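Local coordinates for protein lovastatin nonaketide synthase mokA (Monascus pilosus, PDB 6AD3) that builds the nonaketide precursor of lovastatin (monacolin K) iteratively from malonyl units, as a multidomain polyketide synthase represented here by its condensation domain, at residues G103-G108 and E199-V204; G108-K113 and G450-T455; W299-A304 and K485-V490; Q434-Y439 and T464-V469. The protein carries 1 engineered substitution. All coordinates share one frame; numbering follows the deposited sequence.

In the fold
Two sheets organise the four contacts. Contacts 1 and 2 share Gly108 and the five-stranded sheet; their centres are about 8 Å apart. Contacts 3 and 4, about 10 Å apart centre to centre, share the six-stranded sheet, where 481-487 runs beside 468-473. Between the groups the centres are about 27 to 35 Å apart. Along the chain contact 1 closes before contacts 3 and 4 open, both segments of contact 4 fall between those of contact 3, and contact 2 alternates with all three others. Between 435-440 and 468-473 of the six-stranded sheet, the chain crosses to add 453-460 to the edge of the five-stranded one, so contact 2 marks the crossover joining the two lobes, as in other condensation domains.

Contact 1. Residues G103-G108 and E199-V204; sequences GMFMTG and EHLFVV
Gly103 faces Val203 in a non-hydrogen-bonded pair of antiparallel strands, with its CA 3.5 Å from Phe202 O in a CA-H...O contact and Leu201 CD1 lying 3.7 Å from Gly103 C. Met104 and Phe202 form the next, hydrogen-bonded pair: Met104 N donates to Phe202 O at 2.8 Å and Phe202 N answers to Met104 O. On the sheet face that carries Phe105, Leu201 sets a methyl almost exactly over the aromatic ring, CD1 being 3.6 Å from the Phe105 centroid and 4° off the normal, a clear CH-pi contact; Arg165 gives the same ring a cation-pi partner. Met106 returns to the other face. Its CG lies 3.7 Å from His200 CB, and a bend at chi3 (75°) carries the methyl CE to within 3.9 Å of Phe202 CB, near the plane of that ring at its edge. The backbones of Met106 and His200 exchange two hydrogen bonds, while His200 ND1 is engaged by Asp192. At Thr107 the pairing becomes polar: OG1 donates to Glu199 OE1 at 2.6 Å, meeting the carboxylate on its syn side, 21° out of plane. The antiparallel pair, with helix 165-176 covering Leu201 on one face and helix 213-227 covering Met104 and Met106 on the other, belongs to the layered alpha/beta, chloramphenicol acetyltransferase-like N-terminal lobe of condensation domains.

Contact 2. Residues G108-K113 and G450-T455; sequences GSIDAK and GSAKMT
Ser109 and Ser451 join two chain segments in the turns next to strands 100-107 and 453-460, the latter being the strand that crosses from the C-terminal lobe to the sheet of the N-terminal lobe, as in other condensation domains. Ser451 N donates to Ser109 O at 3.1 Å, fairly straight at 161°, and the two side chains stay 4.3 Å apart at their CB atoms. Ile110 supplies the apolar half. From CB, which is directed to one side of 450-455, the chain turns in to CG1, 3.6 Å from Ala452 CB; the extended second torsion (chi2 177°) then places CD1 at the same distance, 3.6 Å, from Ala452 CB, so one methyl group rests against two successive carbons. Tyr227 of helix 213-227 also touches Ile110, and Met106 touches Ala452, which is buried despite the solvent-exposed serines nearby. Beyond the contact, Asp111 N-caps helix 112-125 through OD2 to Arg114 N. Gly108 completes the junction with backbone alone: its CA lies 3.5 Å from Ser451 O, a CA-H...O contact with an angle of 158° at the hydrogen.

Contact 3. Residues W299-A304 and K485-V490; sequences WKQHEA and KLQSSV
Residues 301-303 and 485-487 form an antiparallel strand pair at one edge of the six-stranded sheet of the C-terminal lobe, where strand 301-307 is outermost in this chain. His302 and Leu486 make the hydrogen-bonded pair, each backbone N donating to the other's O. Past the following pair, Gln301 with Gln487, the segments run into loops, and Ser488 grips Lys300 O twice: N donates at 2.9 Å and OG at 3.0 Å, both from one face of the carbonyl, the hydroxyl standing 58° out of its plane. Water 1 adds a third donor, 2.8 Å from Lys300 O, and accepts from Ser489 N. Ser488 CB lies over a face of the His302 ring, 3.8 Å from its centroid, a CH-pi contact. Water 3, in the plane of that ring, is hydrogen-bonded to His302 NE2 at 2.8 Å and donates to Ser488 O. On the face of the sheet that carries Lys485 and Glu303, the lysine runs extended alongside the glutamate, Lys485 CE 3.4 Å from Glu303 OE2; NZ forms its salt bridge with Glu471 instead, and shares water 2 with Gln301 NE2. The chemistry implies a strand end fastened by one multiply bonded carbonyl and by waters, and the lysine charge is probably balanced mainly by Glu471 on the neighbouring strand.

Contact 4. Residues Q434-Y439 and T464-V469; sequences QAVFDY and TPYDVV
Val436 CG2 rests over the Tyr466 ring, 3.6 Å from its centroid and 16° off the normal, a CH-pi contact displaced toward the rim. Pro465 CG covers the opposite face, 4.0 Å above the plane, so the ring is held between a methyl group and its own neighbouring proline. Val436 reaches both partners by branching: with CG1 anti to the backbone N (chi1 166°), CG2 goes to the tyrosine while CG1 lies 4.2 Å from Val469 CG1. On the other face of the sheet Ala435 CB meets Val468 CG1 at 3.6 Å. The backbones pair in parallel, Val436 N donating to Val468 O at 3.0 Å. One step earlier, Gln434 O accepts from Val468 N in its carbonyl plane at 3.3 Å, and weakly from Asp467 N at 2.8 Å. Further out, Gln434 is fixed at both ends of its amide, OE1 by Leu277 N and NE2 by Ala430 O, and Asp467 is anchored by a salt bridge to Arg294. Strand 348-354 bonds to the far side of 435-440, making this an interior pair of the C-terminal lobe's sheet. The buried setting thus has matched polar partners for its amide and carboxylate, and the arginine probably keeps Asp467 ionised where an isolated charge would be costly.

Contact 1. Residues G103-G108 and E199-V204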
loop_
_atom_site.group_PDB
_atom_site.type_symbol
_atom_site.label_atom_id
_atom_site.label_comp_id
_atom_site.label_asym_id
_atom_site.label_seq_id
_atom_site.Cartn_x
_atom_site.Cartn_y
_atom_site.Cartn_z
ATOM N N GLY A 103 9.105 10.260 -2.699
ATOM C CA GLY A 103 9.780 11.467 -3.199
ATOM C C GLY A 103 9.176 11.939 -4.525
ATOM O O GLY A 103 8.921 11.140 -5.400
ATOM N N MET A 104 8.822 13.202 -4.607
ATOM C CA MET A 104 8.315 13.764 -5.820
ATOM C C MET A 104 9.287 14.816 -6.358
ATOM O O MET A 104 9.452 15.899 -5.768
ATOM C CB MET A 104 6.944 14.371 -5.612
ATOM C CG MET A 104 6.275 14.770 -6.945
ATOM S SD MET A 104 6.011 13.439 -8.196
ATOM C CE MET A 104 4.578 12.599 -7.521
ATOM N N PHE A 105 9.879 14.500 -7.492
ATOM C CA PHE A 105 10.721 15.464 -8.229
ATOM C C PHE A 105 9.819 16.504 -8.851
ATOM O O PHE A 105 8.808 16.161 -9.475
ATOM C CB PHE A 105 11.518 14.752 -9.321
ATOM C CG PHE A 105 12.627 13.925 -8.809
ATOM C CD1 PHE A 105 13.781 14.510 -8.351
ATOM C CD2 PHE A 105 12.514 12.540 -8.756
ATOM C CE1 PHE A 105 14.845 13.734 -7.915
ATOM C CE2 PHE A 105 13.519 11.772 -8.223
ATOM C CZ PHE A 105 14.727 12.353 -7.897
ATOM N N MET A 106 10.145 17.782 -8.651
ATOM C CA MET A 106 9.393 18.858 -9.265
ATOM C C MET A 106 10.288 19.994 -9.674
ATOM O O MET A 106 11.328 20.227 -9.060
ATOM C CB MET A 106 8.236 19.380 -8.373
ATOM C CG MET A 106 8.537 19.647 -6.909
ATOM S SD MET A 106 7.023 19.627 -5.871
ATOM C CE MET A 106 6.689 17.911 -5.781
ATOM N N THR A 107 9.853 20.720 -10.694
ATOM C CA THR A 107 10.677 21.737 -11.310
ATOM C C THR A 107 9.896 23.041 -11.360
ATOM O O THR A 107 8.816 23.078 -11.908
ATOM C CB THR A 107 11.108 21.367 -12.743
ATOM O OG1 THR A 107 11.852 20.142 -12.737
ATOM C CG2 THR A 107 11.989 22.472 -13.330
ATOM N N GLY A 108 10.419 24.088 -10.742
ATOM C CA GLY A 108 9.720 25.340 -10.713
ATOM C C GLY A 108 9.788 26.006 -9.371
ATOM O O GLY A 108 10.145 25.376 -8.368
ATOM N N GLU A 199 15.045 23.458 -9.026
ATOM C CA GLU A 199 14.786 22.032 -8.935
ATOM C C GLU A 199 14.507 21.603 -7.488
ATOM O O GLU A 199 15.112 22.137 -6.521
ATOM C CB GLU A 199 15.923 21.183 -9.514
ATOM C CG GLU A 199 16.186 21.394 -10.995
ATOM C CD GLU A 199 15.139 20.798 -11.900
ATOM O OE1 GLU A 199 14.119 20.218 -11.429
ATOM O OE2 GLU A 199 15.308 20.961 -13.113
ATOM N N HIS A 200 13.647 20.579 -7.357
ATOM C CA HIS A 200 13.244 20.052 -6.060
ATOM C C HIS A 200 13.110 18.558 -6.079
ATOM O O HIS A 200 12.678 17.991 -7.076
ATOM C CB HIS A 200 11.873 20.610 -5.687
ATOM C CG HIS A 200 11.861 22.087 -5.547
ATOM N ND1 HIS A 200 12.170 22.720 -4.370
ATOM C CD2 HIS A 200 11.639 23.061 -6.458
ATOM C CE1 HIS A 200 12.159 24.026 -4.561
ATOM N NE2 HIS A 200 11.872 24.258 -5.831
ATOM N N LEU A 201 13.283 17.972 -4.894
ATOM C CA LEU A 201 12.737 16.656 -4.544
ATOM C C LEU A 201 12.017 16.768 -3.193
ATOM O O LEU A 201 12.635 17.015 -2.166
ATOM C CB LEU A 201 13.854 15.606 -4.501
ATOM C CG LEU A 201 13.446 14.211 -4.028
ATOM C CD1 LEU A 201 12.441 13.625 -4.989
ATOM C CD2 LEU A 201 14.671 13.329 -3.885
ATOM N N PHE A 202 10.699 16.779 -3.251
ATOM C CA PHE A 202 9.878 16.958 -2.067
ATOM C C PHE A 202 9.490 15.591 -1.550
ATOM O O PHE A 202 8.942 14.783 -2.296
ATOM C CB PHE A 202 8.621 17.736 -2.422
ATOM C CG PHE A 202 7.644 17.849 -1.293
ATOM C CD1 PHE A 202 8.071 18.254 -0.056
ATOM C CD2 PHE A 202 6.328 17.509 -1.465
ATOM C CE1 PHE A 202 7.196 18.315 1.013
ATOM C CE2 PHE A 202 5.430 17.599 -0.411
ATOM C CZ PHE A 202 5.898 17.896 0.853
ATOM N N VAL A 203 9.894 15.288 -0.324
ATOM C CA VAL A 203 9.754 13.970 0.231
ATOM C C VAL A 203 8.779 14.016 1.408
ATOM O O VAL A 203 8.956 14.799 2.363
ATOM C CB VAL A 203 11.125 13.399 0.710
ATOM C CG1 VAL A 203 10.980 11.956 1.249
ATOM C CG2 VAL A 203 12.157 13.440 -0.410
ATOM N N VAL A 204 7.815 13.097 1.370
ATOM C CA VAL A 204 6.979 12.754 2.462
ATOM C C VAL A 204 7.329 11.344 2.943
ATOM O O VAL A 204 7.206 10.364 2.207
ATOM C CB VAL A 204 5.478 12.805 2.067
ATOM C CG1 VAL A 204 4.625 12.297 3.214
ATOM C CG2 VAL A 204 5.067 14.197 1.644
#

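Contact 2. Residues G108-K113 and G450-T455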
loop_
_atom_site.group_PDB
_atom_site.type_symbol
_atom_site.label_atom_id
_atom_site.label_comp_id
_atom_site.label_asym_id
_atom_site.label_seq_id
_atom_site.Cartn_x
_atom_site.Cartn_y
_atom_site.Cartn_z
ATOM N N GLY A 108 10.419 24.088 -10.742
ATOM C CA GLY A 108 9.720 25.340 -10.713
ATOM C C GLY A 108 9.788 26.006 -9.371
ATOM O O GLY A 108 10.145 25.376 -8.368
ATOM N N SER A 109 9.418 27.292 -9.331
ATOM C CA SER A 109 9.613 28.087 -8.139
ATOM C C SER A 109 8.725 27.666 -6.942
ATOM O O SER A 109 7.496 27.655 -7.030
ATOM C CB SER A 109 9.416 29.567 -8.452
ATOM O OG SER A 109 9.735 30.331 -7.307
ATOM N N ILE A 110 9.371 27.387 -5.814
ATOM C CA ILE A 110 8.691 27.236 -4.541
ATOM C C ILE A 110 9.413 28.038 -3.493
ATOM O O ILE A 110 10.581 27.798 -3.204
ATOM C CB ILE A 110 8.686 25.789 -4.067
ATOM C CG1 ILE A 110 8.093 24.882 -5.150
ATOM C CG2 ILE A 110 7.918 25.659 -2.761
ATOM C CD1 ILE A 110 8.116 23.417 -4.777
ATOM N N ASP A 111 8.694 28.960 -2.888
ATOM C CA ASP A 111 9.247 29.786 -1.830
ATOM C C ASP A 111 9.365 28.970 -0.546
ATOM O O ASP A 111 8.357 28.485 -0.034
ATOM C CB ASP A 111 8.311 30.981 -1.608
ATOM C CG ASP A 111 8.839 31.935 -0.582
ATOM O OD1 ASP A 111 9.870 32.535 -0.851
ATOM O OD2 ASP A 111 8.412 31.882 0.562
ATOM N N ALA A 112 10.560 28.932 0.047
ATOM C CA ALA A 112 10.831 28.065 1.203
ATOM C C ALA A 112 9.981 28.431 2.401
ATOM O O ALA A 112 9.451 27.558 3.117
ATOM C CB ALA A 112 12.307 28.152 1.585
ATOM N N LYS A 113 9.927 29.722 2.702
ATOM C CA LYS A 113 9.202 30.169 3.875
ATOM C C LYS A 113 7.704 29.880 3.750
ATOM O O LYS A 113 7.070 29.394 4.700
ATOM C CB LYS A 113 9.454 31.671 4.111
ATOM C CG LYS A 113 10.826 31.938 4.696
ATOM C CD LYS A 113 11.182 33.422 4.688
ATOM C CE LYS A 113 12.430 33.687 5.524
ATOM N NZ LYS A 113 12.254 34.836 6.459
ATOM N N GLY A 450 2.869 25.631 -5.829
ATOM C CA GLY A 450 3.423 26.869 -6.341
ATOM C C GLY A 450 3.538 26.824 -7.847
ATOM O O GLY A 450 2.594 26.427 -8.538
ATOM N N SER A 451 4.740 27.077 -8.358
ATOM C CA SER A 451 4.966 27.013 -9.792
ATOM C C SER A 451 5.760 25.786 -10.156
ATOM O O SER A 451 6.308 25.690 -11.259
ATOM C CB SER A 451 5.705 28.271 -10.268
ATOM O OG SER A 451 4.957 29.418 -9.960
ATOM N N ALA A 452 5.910 24.868 -9.216
ATOM C CA ALA A 452 6.659 23.678 -9.510
ATOM C C ALA A 452 5.722 22.636 -10.122
ATOM O O ALA A 452 4.672 22.353 -9.575
ATOM C CB ALA A 452 7.304 23.149 -8.255
ATOM N N LYS A 453 6.199 21.968 -11.161
ATOM C CA LYS A 453 5.470 20.873 -11.761
ATOM C C LYS A 453 6.191 19.570 -11.476
ATOM O O LYS A 453 7.386 19.449 -11.706
ATOM C CB LYS A 453 5.363 21.082 -13.269
ATOM C CG LYS A 453 4.527 22.300 -13.665
ATOM C CD LYS A 453 3.773 22.061 -14.969
ATOM C CE LYS A 453 2.280 22.293 -14.809
ATOM N NZ LYS A 453 1.853 23.545 -15.488
ATOM N N MET A 454 5.428 18.552 -11.128
ATOM C CA MET A 454 5.994 17.247 -10.879
ATOM C C MET A 454 6.399 16.542 -12.115
ATOM O O MET A 454 5.721 16.603 -13.129
ATOM C CB MET A 454 5.017 16.362 -10.128
ATOM C CG MET A 454 4.309 17.072 -9.077
ATOM S SD MET A 454 2.912 16.089 -8.608
ATOM C CE MET A 454 2.611 16.763 -6.988
ATOM N N THR A 455 7.499 15.834 -12.039
ATOM C CA THR A 455 8.003 15.140 -13.201
ATOM C C THR A 455 8.099 13.622 -12.984
ATOM O O THR A 455 8.184 12.865 -13.931
ATOM C CB THR A 455 9.384 15.692 -13.587
ATOM O OG1 THR A 455 10.285 15.511 -12.495
ATOM C CG2 THR A 455 9.303 17.183 -13.932
#

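Contact 3. Residues W299-A304 and K485-V490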
loop_
_atom_site.group_PDB
_atom_site.type_symbol
_atom_site.label_atom_id
_atom_site.label_comp_id
_atom_site.label_asym_id
_atom_site.label_seq_id
_atom_site.Cartn_x
_atom_site.Cartn_y
_atom_site.Cartn_z
ATOM N N TRP A 299 12.113 -10.202 4.714
ATOM C CA TRP A 299 11.116 -9.779 3.716
ATOM C C TRP A 299 11.716 -8.793 2.728
ATOM O O TRP A 299 10.976 -8.110 2.008
ATOM C CB TRP A 299 9.913 -9.136 4.392
ATOM C CG TRP A 299 9.139 -10.012 5.251
ATOM C CD1 TRP A 299 9.219 -11.376 5.345
ATOM C CD2 TRP A 299 8.115 -9.609 6.144
ATOM N NE1 TRP A 299 8.398 -11.822 6.350
ATOM C CE2 TRP A 299 7.721 -10.737 6.864
ATOM C CE3 TRP A 299 7.520 -8.366 6.440
ATOM C CZ2 TRP A 299 6.724 -10.686 7.824
ATOM C CZ3 TRP A 299 6.554 -8.310 7.397
ATOM C CH2 TRP A 299 6.175 -9.461 8.101
ATOM N N LYS A 300 13.017 -8.907 2.478
ATOM C CA LYS A 300 13.618 -8.127 1.422
ATOM C C LYS A 300 13.026 -8.500 0.073
ATOM O O LYS A 300 12.772 -9.686 -0.181
ATOM C CB LYS A 300 15.146 -8.335 1.383
ATOM C CG LYS A 300 15.804 -7.534 0.273
ATOM C CD LYS A 300 17.311 -7.602 0.353
ATOM C CE LYS A 300 17.839 -8.916 -0.198
ATOM N NZ LYS A 300 18.702 -8.722 -1.400
ATOM N N GLN A 301 12.741 -7.490 -0.759
ATOM C CA GLN A 301 12.106 -7.697 -2.065
ATOM C C GLN A 301 12.971 -7.203 -3.207
ATOM O O GLN A 301 13.757 -6.248 -3.047
ATOM C CB GLN A 301 10.715 -7.006 -2.147
ATOM C CG GLN A 301 9.688 -7.602 -1.186
ATOM C CD GLN A 301 8.479 -6.701 -0.922
ATOM O OE1 GLN A 301 7.310 -7.046 -1.284
ATOM N NE2 GLN A 301 8.751 -5.508 -0.452
ATOM N N HIS A 302 12.977 -7.971 -4.290
ATOM C CA HIS A 302 13.498 -7.489 -5.571
ATOM C C HIS A 302 12.350 -6.874 -6.347
ATOM O O HIS A 302 11.230 -7.345 -6.242
ATOM C CB HIS A 302 14.085 -8.627 -6.382
ATOM C CG HIS A 302 15.135 -9.416 -5.659
ATOM N ND1 HIS A 302 16.261 -8.831 -5.124
ATOM C CD2 HIS A 302 15.305 -10.751 -5.530
ATOM C CE1 HIS A 302 17.054 -9.769 -4.644
ATOM N NE2 HIS A 302 16.490 -10.946 -4.865
ATOM N N GLU A 303 12.630 -5.833 -7.116
ATOM C CA GLU A 303 11.551 -5.210 -7.904
ATOM C C GLU A 303 11.930 -4.765 -9.266
ATOM O O GLU A 303 13.134 -4.604 -9.594
ATOM C CB GLU A 303 10.921 -4.040 -7.142
ATOM C CG GLU A 303 11.692 -2.779 -7.146
ATOM C CD GLU A 303 10.946 -1.616 -6.400
ATOM O OE1 GLU A 303 10.962 -0.475 -6.906
ATOM O OE2 GLU A 303 10.286 -1.868 -5.361
ATOM N N ALA A 304 10.906 -4.573 -10.086
ATOM C CA ALA A 304 11.079 -3.999 -11.410
ATOM C C ALA A 304 9.867 -3.132 -11.719
ATOM O O ALA A 304 8.753 -3.386 -11.235
ATOM C CB ALA A 304 11.247 -5.108 -12.446
ATOM N N LYS A 485 7.059 -6.624 -7.211
ATOM C CA LYS A 485 7.971 -6.951 -6.116
ATOM C C LYS A 485 7.862 -8.431 -5.831
ATOM O O LYS A 485 6.757 -8.947 -5.669
ATOM C CB LYS A 485 7.602 -6.171 -4.851
ATOM C CG LYS A 485 7.596 -4.636 -5.026
ATOM C CD LYS A 485 7.140 -3.921 -3.740
ATOM C CE LYS A 485 7.287 -2.401 -3.824
ATOM N NZ LYS A 485 6.638 -1.723 -2.659
ATOM N N LEU A 486 9.014 -9.093 -5.735
ATOM C CA LEU A 486 9.103 -10.519 -5.380
ATOM C C LEU A 486 10.004 -10.715 -4.157
ATOM O O LEU A 486 10.987 -9.974 -3.960
ATOM C CB LEU A 486 9.645 -11.321 -6.556
ATOM C CG LEU A 486 8.922 -11.169 -7.879
ATOM C CD1 LEU A 486 9.642 -11.976 -8.967
ATOM C CD2 LEU A 486 7.468 -11.661 -7.726
ATOM N N GLN A 487 9.634 -11.656 -3.288
ATOM C CA GLN A 487 10.444 -11.937 -2.111
ATOM C C GLN A 487 11.808 -12.502 -2.553
ATOM O O GLN A 487 11.856 -13.496 -3.291
ATOM C CB GLN A 487 9.752 -12.971 -1.214
ATOM C CG GLN A 487 8.525 -12.481 -0.495
ATOM C CD GLN A 487 8.823 -11.440 0.584
ATOM O OE1 GLN A 487 8.094 -10.428 0.716
ATOM N NE2 GLN A 487 9.871 -11.679 1.362
ATOM N N SER A 488 12.890 -11.913 -2.052
ATOM C CA SER A 488 14.264 -12.407 -2.326
ATOM C C SER A 488 14.459 -13.789 -1.686
ATOM O O SER A 488 15.301 -14.565 -2.122
ATOM C CB SER A 488 15.297 -11.402 -1.790
ATOM O OG SER A 488 15.247 -11.355 -0.376
ATOM N N SER A 489 13.612 -14.139 -0.731
ATOM C CA SER A 489 13.704 -15.449 -0.071
ATOM C C SER A 489 13.356 -16.578 -1.008
ATOM O O SER A 489 13.719 -17.722 -0.772
ATOM C CB SER A 489 12.792 -15.482 1.166
ATOM O OG SER A 489 11.436 -15.306 0.808
ATOM N N VAL A 490 12.662 -16.252 -2.085
ATOM C CA VAL A 490 12.150 -17.246 -3.015
ATOM C C VAL A 490 12.698 -17.008 -4.419
ATOM O O VAL A 490 12.787 -17.953 -5.202
ATOM C CB VAL A 490 10.602 -17.173 -3.102
ATOM C CG1 VAL A 490 10.072 -18.205 -4.085
ATOM C CG2 VAL A 490 9.992 -17.398 -1.735
HETATM O O HOH W 1 12.509 -12.131 1.211
HETATM O O HOH W 2 7.128 -3.377 -0.286
HETATM O O HOH W 3 17.537 -13.401 -4.072
#

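Contact 4. Residues Q434-Y439 and T464-V469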
loop_
_atom_site.group_PDB
_atom_site.type_symbol
_atom_site.label_atom_id
_atom_site.label_comp_id
_atom_site.label_asym_id
_atom_site.label_seq_id
_atom_site.Cartn_x
_atom_site.Cartn_y
_atom_site.Cartn_z
ATOM N N GLN A 434 -0.723 -14.882 -0.412
ATOM C CA GLN A 434 0.711 -14.659 -0.641
ATOM C C GLN A 434 0.955 -13.752 -1.849
ATOM O O GLN A 434 2.088 -13.435 -2.161
ATOM C CB GLN A 434 1.450 -15.985 -0.847
ATOM C CG GLN A 434 1.396 -16.890 0.384
ATOM C CD GLN A 434 0.076 -17.623 0.569
ATOM O OE1 GLN A 434 -0.488 -18.218 -0.366
ATOM N NE2 GLN A 434 -0.427 -17.594 1.792
ATOM N N ALA A 435 -0.122 -13.310 -2.465
ATOM C CA ALA A 435 -0.085 -12.348 -3.551
ATOM C C ALA A 435 -0.954 -11.138 -3.197
ATOM O O ALA A 435 -2.066 -11.283 -2.666
ATOM C CB ALA A 435 -0.637 -12.986 -4.817
ATOM N N VAL A 436 -0.499 -9.956 -3.607
ATOM C CA VAL A 436 -1.262 -8.719 -3.422
ATOM C C VAL A 436 -1.339 -7.967 -4.744
ATOM O O VAL A 436 -0.375 -7.949 -5.513
ATOM C CB VAL A 436 -0.614 -7.826 -2.335
ATOM C CG1 VAL A 436 -1.155 -6.391 -2.353
ATOM C CG2 VAL A 436 -0.805 -8.440 -0.954
ATOM N N PHE A 437 -2.459 -7.256 -4.918
ATOM C CA PHE A 437 -2.714 -6.375 -6.027
ATOM C C PHE A 437 -3.161 -5.019 -5.479
ATOM O O PHE A 437 -4.149 -4.919 -4.732
ATOM C CB PHE A 437 -3.815 -6.946 -6.927
ATOM C CG PHE A 437 -4.152 -6.056 -8.127
ATOM C CD1 PHE A 437 -3.248 -5.903 -9.153
ATOM C CD2 PHE A 437 -5.337 -5.348 -8.198
ATOM C CE1 PHE A 437 -3.522 -5.090 -10.245
ATOM C CE2 PHE A 437 -5.657 -4.608 -9.338
ATOM C CZ PHE A 437 -4.746 -4.461 -10.343
ATOM N N ASP A 438 -2.456 -3.969 -5.857
ATOM C CA ASP A 438 -2.744 -2.620 -5.346
ATOM C C ASP A 438 -2.795 -1.650 -6.503
ATOM O O ASP A 438 -1.766 -1.358 -7.134
ATOM C CB ASP A 438 -1.667 -2.207 -4.335
ATOM C CG ASP A 438 -1.917 -0.819 -3.706
ATOM O OD1 ASP A 438 -2.707 -0.063 -4.263
ATOM O OD2 ASP A 438 -1.402 -0.584 -2.578
ATOM N N TYR A 439 -4.008 -1.162 -6.797
ATOM C CA TYR A 439 -4.241 -0.288 -7.945
ATOM C C TYR A 439 -4.797 1.044 -7.440
ATOM O O TYR A 439 -5.693 1.078 -6.589
ATOM C CB TYR A 439 -5.255 -0.943 -8.884
ATOM C CG TYR A 439 -5.851 -0.050 -9.948
ATOM C CD1 TYR A 439 -6.877 0.838 -9.655
ATOM C CD2 TYR A 439 -5.384 -0.101 -11.241
ATOM C CE1 TYR A 439 -7.458 1.621 -10.642
ATOM C CE2 TYR A 439 -5.996 0.647 -12.251
ATOM C CZ TYR A 439 -7.057 1.481 -11.930
ATOM O OH TYR A 439 -7.596 2.308 -12.915
ATOM N N THR A 464 6.772 -6.071 3.021
ATOM C CA THR A 464 5.636 -6.891 3.389
ATOM C C THR A 464 6.034 -8.353 3.181
ATOM O O THR A 464 7.051 -8.627 2.546
ATOM C CB THR A 464 4.386 -6.558 2.546
ATOM O OG1 THR A 464 4.561 -7.036 1.220
ATOM C CG2 THR A 464 4.133 -5.097 2.494
ATOM N N PRO A 465 5.247 -9.290 3.721
ATOM C CA PRO A 465 5.648 -10.688 3.672
ATOM C C PRO A 465 5.275 -11.392 2.376
ATOM O O PRO A 465 5.586 -12.587 2.206
ATOM C CB PRO A 465 4.874 -11.311 4.835
ATOM C CG PRO A 465 3.674 -10.476 4.935
ATOM C CD PRO A 465 4.164 -9.083 4.683
ATOM N N TYR A 466 4.563 -10.704 1.494
ATOM C CA TYR A 466 3.922 -11.375 0.357
ATOM C C TYR A 466 4.925 -11.815 -0.735
ATOM O O TYR A 466 5.811 -11.055 -1.117
ATOM C CB TYR A 466 2.828 -10.455 -0.212
ATOM C CG TYR A 466 1.807 -10.125 0.832
ATOM C CD1 TYR A 466 0.926 -11.096 1.305
ATOM C CD2 TYR A 466 1.805 -8.891 1.468
ATOM C CE1 TYR A 466 0.086 -10.855 2.381
ATOM C CE2 TYR A 466 0.937 -8.637 2.519
ATOM C CZ TYR A 466 0.107 -9.642 2.997
ATOM O OH TYR A 466 -0.712 -9.424 4.059
ATOM N N ASP A 467 4.707 -13.014 -1.295
ATOM C CA ASP A 467 5.606 -13.570 -2.316
ATOM C C ASP A 467 5.667 -12.655 -3.532
ATOM O O ASP A 467 6.736 -12.449 -4.089
ATOM C CB ASP A 467 5.158 -14.959 -2.763
ATOM C CG ASP A 467 5.463 -16.055 -1.746
ATOM O OD1 ASP A 467 5.747 -15.772 -0.575
ATOM O OD2 ASP A 467 5.446 -17.220 -2.160
ATOM N N VAL A 468 4.508 -12.170 -3.975
ATOM C CA VAL A 468 4.407 -11.370 -5.181
ATOM C C VAL A 468 3.415 -10.235 -4.959
ATOM O O VAL A 468 2.349 -10.420 -4.377
ATOM C CB VAL A 468 3.983 -12.228 -6.410
ATOM C CG1 VAL A 468 2.754 -12.998 -6.113
ATOM C CG2 VAL A 468 3.818 -11.372 -7.668
ATOM N N VAL A 469 3.859 -9.045 -5.295
ATOM C CA VAL A 469 3.064 -7.853 -5.147
ATOM C C VAL A 469 3.123 -7.105 -6.464
ATOM O O VAL A 469 4.225 -6.767 -6.961
ATOM C CB VAL A 469 3.546 -6.971 -4.016
ATOM C CG1 VAL A 469 2.656 -5.716 -3.897
ATOM C CG2 VAL A 469 3.594 -7.725 -2.681
#